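PDB 3SS6: acetyl-CoA acetyltransferase from Bacillus anthracis, which probably catalyses the thiolase reaction, the reversible condensation of two acetyl-CoA molecules to acetoacetyl-CoA and free CoA. Local coordinates for residues A66-T71 / G84-R89; E53-H58 / M99-Q104; E219-D224 / V346-P351; I17-G22 / G250-S255. All blocks are in the same frame, centred on the assembly; numbering follows the deposited sequence.

Contact 1: A66-T71 / G84-R89; sequences ANTART and GYTIQR. With K (potassium ion), chain F.
The hydroxyl of Thr86 is gripped twice by the start of helix 68-75: OG1 gives its proton to Asn67 OD1 at 2.9 Å and accepts from Ala69 N at 2.9 Å, the N-H pointing almost straight at it (171°). The contact lies within a beta-alpha-beta unit made by strand 53-57, helix 68-75 and strand 83-88, and fixes the head of the helix to the second strand. Asn67 suits the N-cap. Its OD1 also takes a weak capping bond from Arg70 N, while its ND2 reaches across to Gly84 O (3.1 Å). That acceptor lies in the plane of the amide, although the nitrogen itself stands well above the carbonyl plane of Gly84. Because OD1 and ND2 both have partners, the amide is fixed in its rotation. Gly84, without a side chain, lets the strand come close to the helix, its CA 4.3 Å from Arg70 CA. Ala69 is equally economical, its lone methyl lying 3.1 Å from Tyr85 O. Thr68 OG1 turns to His58, and Arg70 reaches Gly383 of the second subunit through NE. Strand 83-88 also pairs with a strand of the second subunit, carrying the sheet across the interface. Tyr85 points away from the helix; with chi1 at 66° its ring extends toward the interface, where OH binds the potassium ion at 3.1 Å, the ion lying in the plane of the ring.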
loop_
_atom_site.group_PDB
_atom_site.type_symbol
_atom_site.label_atom_id
_atom_site.label_comp_id
_atom_site.label_asym_id
_atom_site.label_seq_id
_atom_site.Cartn_x
_atom_site.Cartn_y
_atom_site.Cartn_z
ATOM N N ALA A 66 -1.219 -19.557 -7.859
ATOM C CA ALA A 66 -0.463 -20.555 -7.098
ATOM C C ALA A 66 -0.139 -21.792 -7.908
ATOM O O ALA A 66 -0.999 -22.385 -8.461
ATOM C CB ALA A 66 -1.193 -20.926 -5.866
ATOM N N ASN A 67 1.121 -22.162 -7.894
ATOM C CA ASN A 67 1.607 -23.287 -8.662
ATOM C C ASN A 67 1.420 -22.902 -10.124
ATOM O O ASN A 67 0.523 -23.295 -10.765
ATOM C CB ASN A 67 0.915 -24.594 -8.372
ATOM C CG ASN A 67 1.604 -25.753 -9.054
ATOM O OD1 ASN A 67 2.421 -25.540 -9.865
ATOM N ND2 ASN A 67 1.250 -26.956 -8.687
ATOM N N THR A 68 2.324 -22.087 -10.621
ATOM C CA THR A 68 2.197 -21.606 -11.959
ATOM C C THR A 68 2.017 -22.679 -13.006
ATOM O O THR A 68 1.264 -22.523 -13.903
ATOM C CB THR A 68 3.477 -20.831 -12.378
ATOM O OG1 THR A 68 3.913 -20.007 -11.328
ATOM C CG2 THR A 68 3.272 -20.016 -13.658
ATOM N N ALA A 69 2.738 -23.768 -12.830
ATOM C CA ALA A 69 2.694 -24.875 -13.790
ATOM C C ALA A 69 1.312 -25.538 -13.883
ATOM O O ALA A 69 0.768 -25.718 -14.974
ATOM C CB ALA A 69 3.754 -25.910 -13.427
ATOM N N ARG A 70 0.745 -25.899 -12.736
ATOM C CA ARG A 70 -0.564 -26.542 -12.728
ATOM C C ARG A 70 -1.612 -25.564 -13.221
ATOM O O ARG A 70 -2.510 -25.933 -13.987
ATOM C CB ARG A 70 -0.918 -27.032 -11.319
ATOM C CG ARG A 70 -2.382 -27.438 -11.146
ATOM C CD ARG A 70 -2.791 -28.615 -12.036
ATOM N NE ARG A 70 -4.086 -29.134 -11.580
ATOM C CZ ARG A 70 -4.691 -30.211 -12.075
ATOM N NH1 ARG A 70 -4.118 -30.912 -13.046
ATOM N NH2 ARG A 70 -5.868 -30.597 -11.582
ATOM N N THR A 71 -1.501 -24.313 -12.778
ATOM C CA THR A 71 -2.477 -23.313 -13.171
ATOM C C THR A 71 -2.423 -23.091 -14.688
ATOM O O THR A 71 -3.456 -23.014 -15.336
ATOM C CB THR A 71 -2.288 -22.002 -12.399
ATOM O OG1 THR A 71 -2.405 -22.256 -10.990
ATOM C CG2 THR A 71 -3.353 -20.987 -12.799
ATOM N N GLY A 84 1.149 -30.596 -12.436
ATOM C CA GLY A 84 2.296 -29.743 -12.672
ATOM C C GLY A 84 2.889 -29.277 -11.364
ATOM O O GLY A 84 2.242 -29.351 -10.314
ATOM N N TYR A 85 4.130 -28.810 -11.431
ATOM C CA TYR A 85 4.763 -28.158 -10.289
ATOM C C TYR A 85 5.773 -27.150 -10.762
ATOM O O TYR A 85 6.185 -27.170 -11.924
ATOM C CB TYR A 85 5.376 -29.142 -9.281
ATOM C CG TYR A 85 6.556 -30.000 -9.706
ATOM C CD1 TYR A 85 7.838 -29.722 -9.253
ATOM C CD2 TYR A 85 6.368 -31.132 -10.486
ATOM C CE1 TYR A 85 8.919 -30.545 -9.584
ATOM C CE2 TYR A 85 7.441 -31.957 -10.832
ATOM C CZ TYR A 85 8.711 -31.655 -10.372
ATOM O OH TYR A 85 9.768 -32.472 -10.696
ATOM N N THR A 86 6.130 -26.244 -9.856
ATOM C CA THR A 86 6.858 -25.051 -10.236
ATOM C C THR A 86 8.168 -24.994 -9.467
ATOM O O THR A 86 8.224 -25.347 -8.273
ATOM C CB THR A 86 5.968 -23.803 -9.995
ATOM O OG1 THR A 86 4.707 -23.991 -10.657
ATOM C CG2 THR A 86 6.614 -22.557 -10.551
ATOM N N ILE A 87 9.227 -24.571 -10.153
ATOM C CA ILE A 87 10.576 -24.635 -9.599
ATOM C C ILE A 87 11.229 -23.256 -9.486
ATOM O O ILE A 87 11.122 -22.426 -10.395
ATOM C CB ILE A 87 11.462 -25.573 -10.457
ATOM C CG1 ILE A 87 11.031 -27.028 -10.222
ATOM C CG2 ILE A 87 12.952 -25.373 -10.127
ATOM C CD1 ILE A 87 11.812 -28.036 -11.045
ATOM N N GLN A 88 11.918 -23.045 -8.366
ATOM C CA GLN A 88 12.657 -21.814 -8.160
ATOM C C GLN A 88 14.120 -22.153 -7.882
ATOM O O GLN A 88 14.445 -22.696 -6.838
ATOM C CB GLN A 88 12.100 -21.012 -6.977
ATOM C CG GLN A 88 11.992 -19.481 -7.179
ATOM C CD GLN A 88 13.321 -18.759 -7.168
ATOM O OE1 GLN A 88 14.378 -19.377 -7.109
ATOM N NE2 GLN A 88 13.284 -17.432 -7.227
ATOM N N ARG A 89 14.992 -21.848 -8.838
ATOM C CA ARG A 89 16.439 -22.009 -8.690
ATOM C C ARG A 89 17.019 -20.756 -9.328
ATOM O O ARG A 89 17.947 -20.799 -10.103
ATOM C CB ARG A 89 17.047 -23.304 -9.273
ATOM C CG ARG A 89 18.354 -23.660 -8.537
ATOM C CD ARG A 89 19.320 -24.518 -9.353
ATOM N NE ARG A 89 19.098 -25.967 -9.369
ATOM C CZ ARG A 89 19.486 -26.819 -8.422
ATOM N NH1 ARG A 89 20.060 -26.385 -7.312
ATOM N NH2 ARG A 89 19.272 -28.119 -8.571
HETATM K K K F . 12.434 -32.011 -9.180
#

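Contact 2: E53-H58 / M99-Q104; sequences EVILGH and MSAAMQ. With K (potassium ion), chain F.
The carboxylate of Glu53 and the amide of Gln104 meet with their planes turned 51° apart, the two side chains crossing at about a right angle. Gln104 NE2 gives a hydrogen bond to Glu53 OE1 at 3.2 Å, approaching on the anti side, while that oxygen lies close to the plane of the amide. Both groups have second partners: Glu53 OE2 bonds to Thr83 OG1 and forms a salt bridge with Arg89 of the second subunit, and Gln104 OE1 accepts from Ser110. These bonds help satisfy buried polar ends and fix how the amide is turned. Ile55 supplies the apolar part. Its chain is extended at chi2, which carries CD1 onto the helix, 3.7 Å from Ala101 N and 4.2 Å from Ala101 CB. The small Ala101 lets strand and helix approach, their axes 9.0 Å apart and nearly antiparallel (152°). Ser100, one turn before Gln104, binds the potassium ion through OG at 2.9 Å, and the same hydroxyl bonds to Gln96. The other side of helix 93-107 touches strand 275-284, through Met99 and Ala102, for instance. A helix buried between strands of both halves of the chain is characteristic of the layered alpha/beta thiolase fold.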
loop_
_atom_site.group_PDB
_atom_site.type_symbol
_atom_site.label_atom_id
_atom_site.label_comp_id
_atom_site.label_asym_id
_atom_site.label_seq_id
_atom_site.Cartn_x
_atom_site.Cartn_y
_atom_site.Cartn_z
ATOM N N GLU A 53 3.068 -34.478 -16.924
ATOM C CA GLU A 53 3.425 -33.420 -15.989
ATOM C C GLU A 53 3.838 -32.183 -16.777
ATOM O O GLU A 53 4.424 -32.302 -17.849
ATOM C CB GLU A 53 4.624 -33.874 -15.156
ATOM C CG GLU A 53 4.981 -32.997 -13.974
ATOM C CD GLU A 53 4.331 -33.486 -12.700
ATOM O OE1 GLU A 53 4.905 -34.371 -12.027
ATOM O OE2 GLU A 53 3.243 -32.980 -12.379
ATOM N N VAL A 54 3.521 -31.010 -16.239
ATOM C CA VAL A 54 4.072 -29.743 -16.725
ATOM C C VAL A 54 4.968 -29.219 -15.614
ATOM O O VAL A 54 4.537 -29.127 -14.474
ATOM C CB VAL A 54 2.964 -28.709 -17.000
ATOM C CG1 VAL A 54 3.557 -27.333 -17.304
ATOM C CG2 VAL A 54 2.072 -29.198 -18.164
ATOM N N ILE A 55 6.222 -28.910 -15.929
ATOM C CA ILE A 55 7.136 -28.379 -14.915
ATOM C C ILE A 55 7.674 -27.047 -15.402
ATOM O O ILE A 55 8.260 -26.975 -16.483
ATOM C CB ILE A 55 8.323 -29.337 -14.673
ATOM C CG1 ILE A 55 7.808 -30.751 -14.428
ATOM C CG2 ILE A 55 9.169 -28.851 -13.472
ATOM C CD1 ILE A 55 8.928 -31.760 -14.174
ATOM N N LEU A 56 7.444 -25.983 -14.637
ATOM C CA LEU A 56 7.904 -24.652 -15.036
ATOM C C LEU A 56 8.843 -24.030 -14.017
ATOM O O LEU A 56 8.572 -24.054 -12.804
ATOM C CB LEU A 56 6.720 -23.691 -15.223
ATOM C CG LEU A 56 5.752 -23.975 -16.373
ATOM C CD1 LEU A 56 4.703 -22.874 -16.420
ATOM C CD2 LEU A 56 6.528 -24.035 -17.679
ATOM N N GLY A 57 9.880 -23.367 -14.512
ATOM C CA GLY A 57 10.784 -22.618 -13.663
ATOM C C GLY A 57 10.175 -21.221 -13.603
ATOM O O GLY A 57 9.759 -20.690 -14.626
ATOM N N HIS A 58 10.067 -20.646 -12.410
ATOM C CA HIS A 58 9.482 -19.316 -12.256
ATOM C C HIS A 58 10.082 -18.583 -11.051
ATOM O O HIS A 58 9.910 -19.027 -9.926
ATOM C CB HIS A 58 7.971 -19.477 -12.108
ATOM C CG HIS A 58 7.201 -18.200 -12.204
ATOM N ND1 HIS A 58 5.884 -18.101 -11.817
ATOM C CD2 HIS A 58 7.557 -16.972 -12.647
ATOM C CE1 HIS A 58 5.461 -16.866 -12.014
ATOM N NE2 HIS A 58 6.458 -16.160 -12.516
ATOM N N MET A 99 15.682 -30.231 -16.481
ATOM C CA MET A 99 16.429 -31.301 -15.818
ATOM C C MET A 99 15.522 -32.197 -14.973
ATOM O O MET A 99 15.667 -33.424 -14.980
ATOM C CB MET A 99 17.563 -30.718 -14.964
ATOM C CG MET A 99 18.615 -30.032 -15.828
ATOM S SD MET A 99 19.510 -28.738 -14.946
ATOM C CE MET A 99 20.132 -29.655 -13.533
ATOM N N SER A 100 14.585 -31.575 -14.268
ATOM C CA SER A 100 13.645 -32.308 -13.441
ATOM C C SER A 100 12.717 -33.162 -14.309
ATOM O O SER A 100 12.380 -34.295 -13.940
ATOM C CB SER A 100 12.856 -31.345 -12.557
ATOM O OG SER A 100 13.698 -30.799 -11.547
ATOM N N ALA A 101 12.332 -32.633 -15.467
ATOM C CA ALA A 101 11.552 -33.416 -16.426
ATOM C C ALA A 101 12.367 -34.621 -16.888
ATOM O O ALA A 101 11.859 -35.758 -16.966
ATOM C CB ALA A 101 11.157 -32.554 -17.633
ATOM N N ALA A 102 13.640 -34.382 -17.195
ATOM C CA ALA A 102 14.497 -35.478 -17.634
ATOM C C ALA A 102 14.604 -36.552 -16.550
ATOM O O ALA A 102 14.557 -37.756 -16.847
ATOM C CB ALA A 102 15.876 -34.957 -18.023
ATOM N N MET A 103 14.725 -36.131 -15.294
ATOM C CA MET A 103 14.802 -37.097 -14.202
ATOM C C MET A 103 13.559 -37.971 -14.152
ATOM O O MET A 103 13.665 -39.187 -14.023
ATOM C CB MET A 103 15.003 -36.409 -12.845
ATOM C CG MET A 103 16.333 -35.679 -12.729
ATOM S SD MET A 103 16.790 -35.276 -11.015
ATOM C CE MET A 103 15.531 -34.076 -10.575
ATOM N N GLN A 104 12.383 -37.355 -14.236
ATOM C CA GLN A 104 11.144 -38.126 -14.212
ATOM C C GLN A 104 11.105 -39.125 -15.362
ATOM O O GLN A 104 10.680 -40.263 -15.193
ATOM C CB GLN A 104 9.919 -37.213 -14.291
ATOM C CG GLN A 104 9.703 -36.380 -13.039
ATOM C CD GLN A 104 8.324 -35.740 -12.991
ATOM O OE1 GLN A 104 7.574 -35.772 -13.969
ATOM N NE2 GLN A 104 7.993 -35.152 -11.855
HETATM K K K F . 12.434 -32.011 -9.180
#

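Contact 3: E219-D224 / V346-P351; sequences EHPRAD and VGLGHP. With SO4 (sulfate ion), chain C.
The side chain of His220 lies against the end of helix 345-348. Its CB touches two carbonyl oxygens, 3.4 Å from Gly347 O and 3.5 Å from Leu348 O. With CG anti to the backbone N (chi1 -158°), the ring stands against the last helical turn. CD2 is 3.3 Å from both Val346 O and Gly347 O, the latter in the ring plane, and Gly349 CA covers one face toward the rim. At the tip, NE2 meets a water, also in the ring plane, which donates to Val346 O at 2.7 Å. A second water accepts from His220 N and donates to Leu348 O at 2.8 Å. Pro221 continues the cover: its CG and CD each come within 3.2 Å of Gly347 O, and CG also packs on Leu348 CD2. Gly349 leaves the helix with the positive phi that glycine adopts most easily; the Gly-His-Pro sequence it opens is the one that in thiolases carries an active-site histidine. Arg222 grips Asp224 side-on, and Ala223 N and Asp224 N hold a sulfate, probably from the crystallisation liquor. The loop thus meets the helix's C-terminal carbonyls with C-H groups and bridging waters, and no direct hydrogen bond joins the segments.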
loop_
_atom_site.group_PDB
_atom_site.type_symbol
_atom_site.label_atom_id
_atom_site.label_comp_id
_atom_site.label_asym_id
_atom_site.label_seq_id
_atom_site.Cartn_x
_atom_site.Cartn_y
_atom_site.Cartn_z
ATOM N N GLU A 219 11.764 -7.754 -28.806
ATOM C CA GLU A 219 11.788 -6.300 -28.889
ATOM C C GLU A 219 12.954 -5.637 -28.154
ATOM O O GLU A 219 13.108 -4.413 -28.227
ATOM C CB GLU A 219 10.428 -5.672 -28.530
ATOM C CG GLU A 219 9.979 -5.968 -27.139
ATOM C CD GLU A 219 8.672 -5.275 -26.728
ATOM O OE1 GLU A 219 8.053 -4.497 -27.491
ATOM O OE2 GLU A 219 8.266 -5.512 -25.590
ATOM N N HIS A 220 13.801 -6.437 -27.505
ATOM C CA HIS A 220 14.949 -5.867 -26.792
ATOM C C HIS A 220 16.104 -5.427 -27.706
ATOM O O HIS A 220 16.767 -4.441 -27.416
ATOM C CB HIS A 220 15.479 -6.813 -25.697
ATOM C CG HIS A 220 16.253 -6.106 -24.627
ATOM N ND1 HIS A 220 15.639 -5.459 -23.575
ATOM C CD2 HIS A 220 17.583 -5.924 -24.455
ATOM C CE1 HIS A 220 16.558 -4.921 -22.792
ATOM N NE2 HIS A 220 17.746 -5.187 -23.303
ATOM N N PRO A 221 16.374 -6.170 -28.792
ATOM C CA PRO A 221 17.514 -5.752 -29.616
ATOM C C PRO A 221 17.311 -4.353 -30.189
ATOM O O PRO A 221 16.196 -4.019 -30.609
ATOM C CB PRO A 221 17.539 -6.801 -30.727
ATOM C CG PRO A 221 17.019 -8.054 -30.022
ATOM C CD PRO A 221 15.877 -7.505 -29.173
ATOM N N ARG A 222 18.375 -3.554 -30.197
ATOM C CA ARG A 222 18.293 -2.152 -30.599
ATOM C C ARG A 222 19.267 -1.815 -31.715
ATOM O O ARG A 222 20.474 -1.946 -31.545
ATOM C CB ARG A 222 18.624 -1.231 -29.427
ATOM C CG ARG A 222 17.711 -1.333 -28.221
ATOM C CD ARG A 222 18.296 -0.506 -27.062
ATOM N NE ARG A 222 18.415 0.915 -27.401
ATOM C CZ ARG A 222 18.975 1.833 -26.612
ATOM N NH1 ARG A 222 19.480 1.483 -25.435
ATOM N NH2 ARG A 222 19.036 3.102 -27.001
ATOM N N ALA A 223 18.745 -1.338 -32.832
ATOM C CA ALA A 223 19.608 -0.909 -33.931
ATOM C C ALA A 223 20.427 0.330 -33.552
ATOM O O ALA A 223 21.483 0.590 -34.137
ATOM C CB ALA A 223 18.780 -0.649 -35.179
ATOM N N ASP A 224 19.950 1.089 -32.569
ATOM C CA ASP A 224 20.632 2.318 -32.174
ATOM C C ASP A 224 21.742 2.100 -31.136
ATOM O O ASP A 224 22.406 3.053 -30.715
ATOM C CB ASP A 224 19.629 3.385 -31.711
ATOM C CG ASP A 224 18.979 3.052 -30.381
ATOM O OD1 ASP A 224 19.026 1.880 -29.962
ATOM O OD2 ASP A 224 18.408 3.971 -29.757
ATOM N N VAL A 346 22.240 -9.677 -23.213
ATOM C CA VAL A 346 22.373 -8.234 -23.335
ATOM C C VAL A 346 21.519 -7.711 -24.488
ATOM O O VAL A 346 20.792 -6.720 -24.344
ATOM C CB VAL A 346 23.832 -7.786 -23.474
ATOM C CG1 VAL A 346 23.888 -6.294 -23.810
ATOM C CG2 VAL A 346 24.586 -8.082 -22.175
ATOM N N GLY A 347 21.587 -8.384 -25.629
ATOM C CA GLY A 347 20.777 -7.966 -26.764
ATOM C C GLY A 347 19.325 -8.431 -26.754
ATOM O O GLY A 347 18.417 -7.683 -27.154
ATOM N N LEU A 348 19.100 -9.652 -26.295
ATOM C CA LEU A 348 17.776 -10.273 -26.387
ATOM C C LEU A 348 16.925 -10.111 -25.140
ATOM O O LEU A 348 15.706 -10.245 -25.212
ATOM C CB LEU A 348 17.907 -11.764 -26.692
ATOM C CG LEU A 348 18.330 -12.098 -28.118
ATOM C CD1 LEU A 348 18.886 -13.513 -28.155
ATOM C CD2 LEU A 348 17.126 -11.932 -29.066
ATOM N N GLY A 349 17.546 -9.832 -24.002
ATOM C CA GLY A 349 16.801 -9.708 -22.765
ATOM C C GLY A 349 16.940 -10.919 -21.862
ATOM O O GLY A 349 17.410 -11.964 -22.283
ATOM N N HIS A 350 16.563 -10.747 -20.601
ATOM C CA HIS A 350 16.697 -11.786 -19.592
ATOM C C HIS A 350 15.461 -11.988 -18.700
ATOM O O HIS A 350 15.468 -11.576 -17.558
ATOM C CB HIS A 350 17.935 -11.466 -18.744
ATOM C CG HIS A 350 18.301 -12.521 -17.747
ATOM N ND1 HIS A 350 17.886 -13.829 -17.849
ATOM C CD2 HIS A 350 19.081 -12.460 -16.643
ATOM C CE1 HIS A 350 18.375 -14.523 -16.838
ATOM N NE2 HIS A 350 19.106 -13.717 -16.093
ATOM N N PRO A 351 14.422 -12.645 -19.202
ATOM C CA PRO A 351 13.258 -12.913 -18.349
ATOM C C PRO A 351 13.731 -14.098 -17.535
ATOM O O PRO A 351 13.761 -15.224 -18.005
ATOM C CB PRO A 351 12.188 -13.344 -19.345
ATOM C CG PRO A 351 12.930 -13.823 -20.533
ATOM C CD PRO A 351 14.214 -13.076 -20.590
HETATM S S SO4 C . 15.708 0.376 -32.282
HETATM O O1 SO4 C . 15.950 -0.987 -32.765
HETATM O O2 SO4 C . 14.793 1.050 -33.203
HETATM O O3 SO4 C . 15.109 0.326 -30.948
HETATM O O4 SO4 C . 16.966 1.125 -32.219
HETATM O O HOH W 1 13.773 -9.269 -26.959
HETATM O O HOH W 2 20.452 -4.813 -22.402
#

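Contact 4: I17-G22 / G250-S255; sequences IGTFGG and GLNDGS
A chi1 of -165° at Phe20 and of -55° at Leu251 sends the two side chains out alongside each other in one direction. Phe20 CD2 lies 3.8 Å from Leu251 CB, and Leu251 CD1 sits over one face of the ring, offset toward its rim. Two large apolar groups suit this place because Leu137 of the third subunit packs on both, while Arg132 of the second subunit touches Phe20. Behind them the chains pair as antiparallel strands. Gly18 and Asp253 form a hydrogen-bonded pair, Gly18 N to Asp253 O at 2.9 Å and Asp253 N to Gly18 O at 3.0 Å; Thr19 and Asn252 follow as a non-hydrogen-bonded pair. Ile17 CG2 packs on Asn252 CB at 3.6 Å. Where the ladder ends, one water accepts from Phe20 N and donates to Leu251 O at 2.7 Å. A second water, donating to both, links Thr19 O to Asp253 OD2. That carboxylate oxygen also bonds to Ser122 OG, which accepts from Gly21 N too, so Asp253 is tied to the turn beyond the strand. The turn from Thr19 to Gly22 is type II, closed by Gly22 N on Thr19 O at 2.8 Å. Gly21 has the positive phi (74°) that suits glycine at its third position. Strand 252-262 lies between strands 7-19 and 112-120 in the mixed sheet, with Gly254 bonded by its backbone to Glu119; on its other side, strand 7-19 neighbours strand 275-284. Ser255 OG ties strand 252-262 to helix 29-43 by a bond to Leu32 O.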
loop_
_atom_site.group_PDB
_atom_site.type_symbol
_atom_site.label_atom_id
_atom_site.label_comp_id
_atom_site.label_asym_id
_atom_site.label_seq_id
_atom_site.Cartn_x
_atom_site.Cartn_y
_atom_site.Cartn_z
ATOM N N ILE A 17 10.634 -12.251 -26.728
ATOM C CA ILE A 17 10.980 -11.672 -25.427
ATOM C C ILE A 17 10.606 -10.194 -25.417
ATOM O O ILE A 17 11.094 -9.413 -26.241
ATOM C CB ILE A 17 12.472 -11.869 -25.106
ATOM C CG1 ILE A 17 12.799 -13.369 -25.040
ATOM C CG2 ILE A 17 12.828 -11.180 -23.785
ATOM C CD1 ILE A 17 14.286 -13.682 -25.066
ATOM N N GLY A 18 9.729 -9.829 -24.486
ATOM C CA GLY A 18 9.297 -8.449 -24.318
ATOM C C GLY A 18 10.243 -7.627 -23.453
ATOM O O GLY A 18 10.966 -8.165 -22.607
ATOM N N THR A 19 10.256 -6.317 -23.687
ATOM C CA THR A 19 11.024 -5.406 -22.840
ATOM C C THR A 19 10.173 -4.970 -21.655
ATOM O O THR A 19 8.953 -5.074 -21.682
ATOM C CB THR A 19 11.493 -4.151 -23.606
ATOM O OG1 THR A 19 10.362 -3.490 -24.189
ATOM C CG2 THR A 19 12.475 -4.525 -24.691
ATOM N N PHE A 20 10.829 -4.490 -20.606
ATOM C CA PHE A 20 10.114 -4.073 -19.406
ATOM C C PHE A 20 9.134 -2.957 -19.707
ATOM O O PHE A 20 9.506 -1.910 -20.248
ATOM C CB PHE A 20 11.102 -3.642 -18.323
ATOM C CG PHE A 20 10.484 -3.542 -16.954
ATOM C CD1 PHE A 20 10.128 -2.315 -16.427
ATOM C CD2 PHE A 20 10.230 -4.690 -16.212
ATOM C CE1 PHE A 20 9.548 -2.234 -15.165
ATOM C CE2 PHE A 20 9.655 -4.613 -14.956
ATOM C CZ PHE A 20 9.309 -3.382 -14.440
ATOM N N GLY A 21 7.871 -3.185 -19.369
ATOM C CA GLY A 21 6.831 -2.218 -19.669
ATOM C C GLY A 21 6.465 -2.196 -21.142
ATOM O O GLY A 21 5.771 -1.282 -21.600
ATOM N N GLY A 22 6.919 -3.212 -21.875
ATOM C CA GLY A 22 6.700 -3.297 -23.317
ATOM C C GLY A 22 5.444 -4.062 -23.714
ATOM O O GLY A 22 4.388 -3.913 -23.097
ATOM N N GLY A 250 18.670 -6.959 -19.766
ATOM C CA GLY A 250 17.526 -6.171 -19.353
ATOM C C GLY A 250 16.638 -6.875 -18.346
ATOM O O GLY A 250 16.924 -8.000 -17.896
ATOM N N LEU A 251 15.559 -6.186 -17.995
ATOM C CA LEU A 251 14.428 -6.768 -17.293
ATOM C C LEU A 251 13.429 -7.081 -18.405
ATOM O O LEU A 251 13.145 -6.221 -19.247
ATOM C CB LEU A 251 13.835 -5.755 -16.317
ATOM C CG LEU A 251 14.796 -5.143 -15.284
ATOM C CD1 LEU A 251 14.087 -4.113 -14.401
ATOM C CD2 LEU A 251 15.434 -6.227 -14.437
ATOM N N ASN A 252 12.924 -8.306 -18.437
ATOM C CA ASN A 252 12.189 -8.762 -19.618
ATOM C C ASN A 252 11.100 -9.772 -19.307
ATOM O O ASN A 252 11.050 -10.334 -18.211
ATOM C CB ASN A 252 13.158 -9.378 -20.631
ATOM C CG ASN A 252 14.137 -8.368 -21.192
ATOM O OD1 ASN A 252 13.854 -7.687 -22.193
ATOM N ND2 ASN A 252 15.294 -8.264 -20.563
ATOM N N ASP A 253 10.225 -10.001 -20.292
ATOM C CA ASP A 253 9.101 -10.931 -20.142
ATOM C C ASP A 253 9.200 -12.015 -21.206
ATOM O O ASP A 253 9.476 -11.722 -22.366
ATOM C CB ASP A 253 7.769 -10.187 -20.327
ATOM C CG ASP A 253 7.652 -8.957 -19.442
ATOM O OD1 ASP A 253 8.110 -9.004 -18.284
ATOM O OD2 ASP A 253 7.096 -7.934 -19.894
ATOM N N GLY A 254 8.955 -13.263 -20.838
ATOM C CA GLY A 254 8.979 -14.311 -21.852
ATOM C C GLY A 254 8.653 -15.677 -21.301
ATOM O O GLY A 254 8.745 -15.891 -20.109
ATOM N N SER A 255 8.267 -16.601 -22.173
ATOM C CA SER A 255 8.128 -17.998 -21.768
ATOM C C SER A 255 8.800 -18.894 -22.796
ATOM O O SER A 255 9.045 -18.478 -23.941
ATOM C CB SER A 255 6.648 -18.379 -21.626
ATOM O OG SER A 255 5.964 -18.213 -22.866
HETATM O O HOH W 3 7.040 -6.915 -22.391
HETATM O O HOH W 4 13.727 -4.187 -20.945
#

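The contacts fall into two pairs. Contacts 1 and 2, with centres 10 Å apart, share neighbouring strands of one sheet and the subunit interface: Ile87 N lies 2.8 Å from Leu56 O, a probable hydrogen bond, and Tyr85 and Ser100 bind the same potassium ion together with their counterparts in the second subunit. Contacts 3 and 4, with centres 9 Å apart, join the loop at 219-224 to the end of strand 7-19, where Glu219 OE2 is 2.9 Å from Thr19 N. About 27 Å separates the centres of contacts 1 and 3. Cys91, found as S-hydroxycysteine, lies between strand 83-88 and helix 93-107, consistent with the reactive cysteine of thiolases; His350 places contact 3 beside the probable active site.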